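Glycine betaine, L-proline ABC transporter, glycine/betaine/L-proline-binding protein (ProX) (Borrelia burgdorferi, PDB 3TMG) binds glycine betaine in the cleft of a periplasmic-binding-protein fold, probably as the substrate-binding component of an ABC transporter for betaine and related amines. Local coordinates at residues A[253-256]-A[257-260]; A[35-38]-A[39-43]. One frame throughout, in Å; residues are numbered along the deposited sequence.

Interaction 1. Residues A[253-256]-A[257-260]; sequences YRNA and VEFV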
# COMPACT_ATOMS: atom_id res chain seq x y z
N TYR A 253 11.53 -0.70 -11.72
CA TYR A 253 12.80 -1.35 -11.31
C TYR A 253 14.02 -0.42 -11.53
O TYR A 253 14.88 -0.28 -10.66
CB TYR A 253 12.99 -2.65 -12.08
CG TYR A 253 14.35 -3.25 -11.81
CD1 TYR A 253 14.59 -3.97 -10.63
CD2 TYR A 253 15.40 -3.09 -12.73
CE1 TYR A 253 15.84 -4.50 -10.35
CE2 TYR A 253 16.65 -3.65 -12.48
CZ TYR A 253 16.86 -4.36 -11.28
OH TYR A 253 18.10 -4.92 -11.02
N ARG A 254 14.13 0.17 -12.72
CA ARG A 254 15.18 1.14 -12.99
C ARG A 254 15.17 2.28 -11.95
O ARG A 254 16.23 2.70 -11.48
CB ARG A 254 15.03 1.73 -14.41
CG ARG A 254 16.15 2.68 -14.81
CD ARG A 254 15.67 3.66 -15.89
NE ARG A 254 14.65 4.61 -15.37
CZ ARG A 254 13.92 5.41 -16.14
NH1 ARG A 254 14.01 5.34 -17.47
NH2 ARG A 254 13.06 6.24 -15.59
N ASN A 255 13.98 2.79 -11.61
CA ASN A 255 13.88 3.87 -10.62
C ASN A 255 14.25 3.41 -9.22
O ASN A 255 14.84 4.20 -8.44
CB ASN A 255 12.48 4.51 -10.62
CG ASN A 255 12.22 5.26 -11.91
OD1 ASN A 255 13.16 5.55 -12.66
ND2 ASN A 255 10.95 5.53 -12.19
N ALA A 256 14.01 2.14 -8.91
CA ALA A 256 14.53 1.56 -7.65
C ALA A 256 16.06 1.47 -7.64
O ALA A 256 16.70 1.70 -6.59
CB ALA A 256 13.89 0.18 -7.39
N VAL A 257 16.65 1.06 -8.77
CA VAL A 257 18.10 1.05 -8.86
C VAL A 257 18.65 2.45 -8.55
O VAL A 257 19.56 2.60 -7.72
CB VAL A 257 18.58 0.53 -10.24
CG1 VAL A 257 20.09 0.75 -10.41
CG2 VAL A 257 18.21 -0.93 -10.39
N GLU A 258 18.11 3.48 -9.22
CA GLU A 258 18.49 4.89 -8.96
C GLU A 258 18.27 5.29 -7.48
O GLU A 258 19.14 5.91 -6.87
CB GLU A 258 17.74 5.88 -9.86
CG GLU A 258 17.96 5.65 -11.35
CD GLU A 258 17.19 6.66 -12.21
OE1 GLU A 258 17.08 7.84 -11.78
OE2 GLU A 258 16.71 6.27 -13.31
N PHE A 259 17.12 4.92 -6.92
CA PHE A 259 16.83 5.23 -5.49
C PHE A 259 17.92 4.70 -4.55
O PHE A 259 18.41 5.41 -3.66
CB PHE A 259 15.47 4.64 -5.08
CG PHE A 259 15.15 4.85 -3.65
CD1 PHE A 259 15.60 3.97 -2.69
CD2 PHE A 259 14.35 5.92 -3.26
CE1 PHE A 259 15.33 4.19 -1.32
CE2 PHE A 259 14.03 6.11 -1.90
CZ PHE A 259 14.53 5.25 -0.93
N VAL A 260 18.32 3.46 -4.77
CA VAL A 260 19.34 2.80 -3.93
C VAL A 260 20.72 3.49 -4.06
O VAL A 260 21.41 3.68 -3.05
CB VAL A 260 19.39 1.28 -4.22
CG1 VAL A 260 20.64 0.62 -3.61
CG2 VAL A 260 18.12 0.61 -3.69
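Val257 meets Tyr253 one helical turn back in two ways. Its backbone N donates to Tyr253 O at 2.9 Å, and its CG2 methyl lies over one face of the tyrosine ring, displaced toward the rim, 4.0 Å from the ring centroid. This CH-pi contact depends on the tyrosine torsion: CG stands anti to the backbone N (chi1 173°), which swings the ring forward along the helix to where the methyl can sit on it. The phenol OH is hydrogen-bonded to Glu40 OE1 of helix 26-41.

Glu258 repeats the i to i+4 spacing with charge. Its N bonds to Arg254 O at 3.0 Å, and its side chain runs alongside that of the arginine, pointing the same way, with the carboxylate plane turned 40° from the guanidinium. OE2 comes within 3.4 Å of Arg254 NE but well out of the guanidinium plane, a salt bridge in which no N-H is aimed at the oxygen. The edge of the guanidinium is spent on Asn255 instead: NE and NH2 both donate to OD1, at 3.2 and 3.0 Å, while NH2 also forms a salt bridge with Glu248. Asn255 ND2 in turn donates to Asn245 OD1.

All this is regular alpha-helix, nearly the whole of helix 252-262, which touches helices 26-41 and 235-247. Phe259 N continues the pattern to Asn255 O at 2.8 Å, its side chain packing on Leu237. Val260 N reaches Ala256 O, and its CG2 lies 3.4 Å from that same carbonyl oxygen.

Interaction 2. Residues A[35-38]-A[39-43]; sequences LKVV and FEKMG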
# COMPACT_ATOMS: atom_id res chain seq x y z
N LEU A 35 13.60 -3.10 -2.31
CA LEU A 35 14.17 -4.26 -1.62
C LEU A 35 14.74 -5.31 -2.58
O LEU A 35 15.79 -5.94 -2.31
CB LEU A 35 13.20 -4.86 -0.62
CG LEU A 35 13.05 -4.07 0.69
CD1 LEU A 35 12.25 -4.88 1.71
CD2 LEU A 35 14.37 -3.65 1.36
N LYS A 36 14.10 -5.46 -3.74
CA LYS A 36 14.68 -6.33 -4.75
C LYS A 36 16.12 -5.89 -5.10
O LYS A 36 17.04 -6.71 -5.18
CB LYS A 36 13.79 -6.32 -5.99
CG LYS A 36 14.30 -7.28 -7.05
CD LYS A 36 13.30 -7.27 -8.20
CE LYS A 36 14.06 -7.38 -9.48
NZ LYS A 36 13.71 -8.67 -10.10
N VAL A 37 16.30 -4.60 -5.34
CA VAL A 37 17.62 -4.02 -5.67
C VAL A 37 18.63 -4.22 -4.53
O VAL A 37 19.76 -4.64 -4.75
CB VAL A 37 17.48 -2.53 -6.07
CG1 VAL A 37 18.85 -1.88 -6.23
CG2 VAL A 37 16.69 -2.44 -7.39
N VAL A 38 18.19 -3.95 -3.30
CA VAL A 38 19.02 -4.18 -2.11
C VAL A 38 19.51 -5.65 -2.02
O VAL A 38 20.74 -5.89 -1.91
CB VAL A 38 18.25 -3.77 -0.85
CG1 VAL A 38 19.03 -4.16 0.38
CG2 VAL A 38 17.96 -2.27 -0.89
N PHE A 39 18.58 -6.62 -2.13
CA PHE A 39 18.96 -8.04 -2.10
C PHE A 39 19.88 -8.44 -3.27
O PHE A 39 20.82 -9.22 -3.09
CB PHE A 39 17.74 -8.94 -2.03
CG PHE A 39 17.12 -9.04 -0.68
CD1 PHE A 39 17.86 -9.48 0.42
CD2 PHE A 39 15.77 -8.74 -0.48
CE1 PHE A 39 17.27 -9.58 1.68
CE2 PHE A 39 15.19 -8.85 0.76
CZ PHE A 39 15.94 -9.27 1.86
N GLU A 40 19.62 -7.92 -4.46
CA GLU A 40 20.52 -8.15 -5.59
C GLU A 40 21.94 -7.69 -5.30
O GLU A 40 22.91 -8.43 -5.62
CB GLU A 40 20.03 -7.51 -6.88
CG GLU A 40 18.80 -8.18 -7.45
CD GLU A 40 18.18 -7.44 -8.63
OE1 GLU A 40 18.52 -6.26 -8.90
OE2 GLU A 40 17.33 -8.04 -9.31
N LYS A 41 22.08 -6.49 -4.72
CA LYS A 41 23.42 -5.98 -4.42
C LYS A 41 24.13 -6.81 -3.36
O LYS A 41 25.37 -6.88 -3.36
CB LYS A 41 23.39 -4.51 -4.06
CG LYS A 41 23.28 -3.65 -5.30
CD LYS A 41 22.84 -2.26 -4.94
CE LYS A 41 24.02 -1.44 -4.43
NZ LYS A 41 25.23 -1.70 -5.28
N MET A 42 23.34 -7.43 -2.47
CA MET A 42 23.84 -8.44 -1.52
C MET A 42 24.10 -9.83 -2.14
O MET A 42 24.56 -10.73 -1.42
CB MET A 42 22.89 -8.60 -0.33
CG MET A 42 22.72 -7.35 0.52
SD MET A 42 21.35 -7.38 1.69
CE MET A 42 21.66 -8.90 2.63
N GLY A 43 23.85 -10.01 -3.43
CA GLY A 43 24.22 -11.27 -4.11
C GLY A 43 23.09 -12.29 -4.16
O GLY A 43 23.32 -13.46 -4.43
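A Schellman motif closes helix 26-41, the helix of a beta-alpha-beta unit that connects the parallel strands 16-22 and 44-50. Across its last turns Phe39, Glu40, Lys41 and Met42 donate their backbone N-H groups to the carbonyl oxygens of Leu35, Lys36, Val37 and Val38. At the end Gly43, with positive phi (95°), turns its N back to Glu40 O at 2.9 Å.

Lys36 and Glu40 make the charged contact of these turns. The lysine chain leaves CB extended, then bends at chi3 (143°), which carries CE to 3.3 Å from Glu40 OE2, whereas the turn at chi4 leaves NZ at 3.8 Å in a long salt bridge. The methylene thus approaches the oxygen more closely than the ammonium does. The other carboxylate oxygen, OE1, is hydrogen-bonded to Tyr253 OH of helix 252-262.

On the buried side, Phe39 has CG beside its own backbone N (chi1 -78°), and the ring leans back along the helix until CD2 is 3.3 Å from Leu35 O. Both residues pack against Ile20 of strand 16-22 and Val227 of helix 222-230. Val38 and Met42 run side by side, pointing the same way: the sulfur, SD, lies 4.2 Å from Val38 CG1 and 3.9 Å from Val38 O.

The two interactions illustrate how i to i+4 pairs within separate helices can be joined to each other. Their centres lie 11 Å apart, and residues 253-260 meet residues 35-43 directly. Tyr253 OH approaches Glu40 OE1 at 2.5 Å, a probable hydrogen bond, so the tyrosine that carries a valine methyl in interaction 1 probably also meets the glutamate paired with a lysine in interaction 2. Tyr253 CE1 packs on Lys36 CE at 3.5 Å. Beside this polar link, Val37 packs against helix 252-262, its CG1 3.6 Å from Val260 CG2 and its CG2 3.7 Å from Val257 CG2. Both contacts lie away from the betaine pocket, whose Trp25 and Glu28 lie just before and within the first turn of helix 26-41.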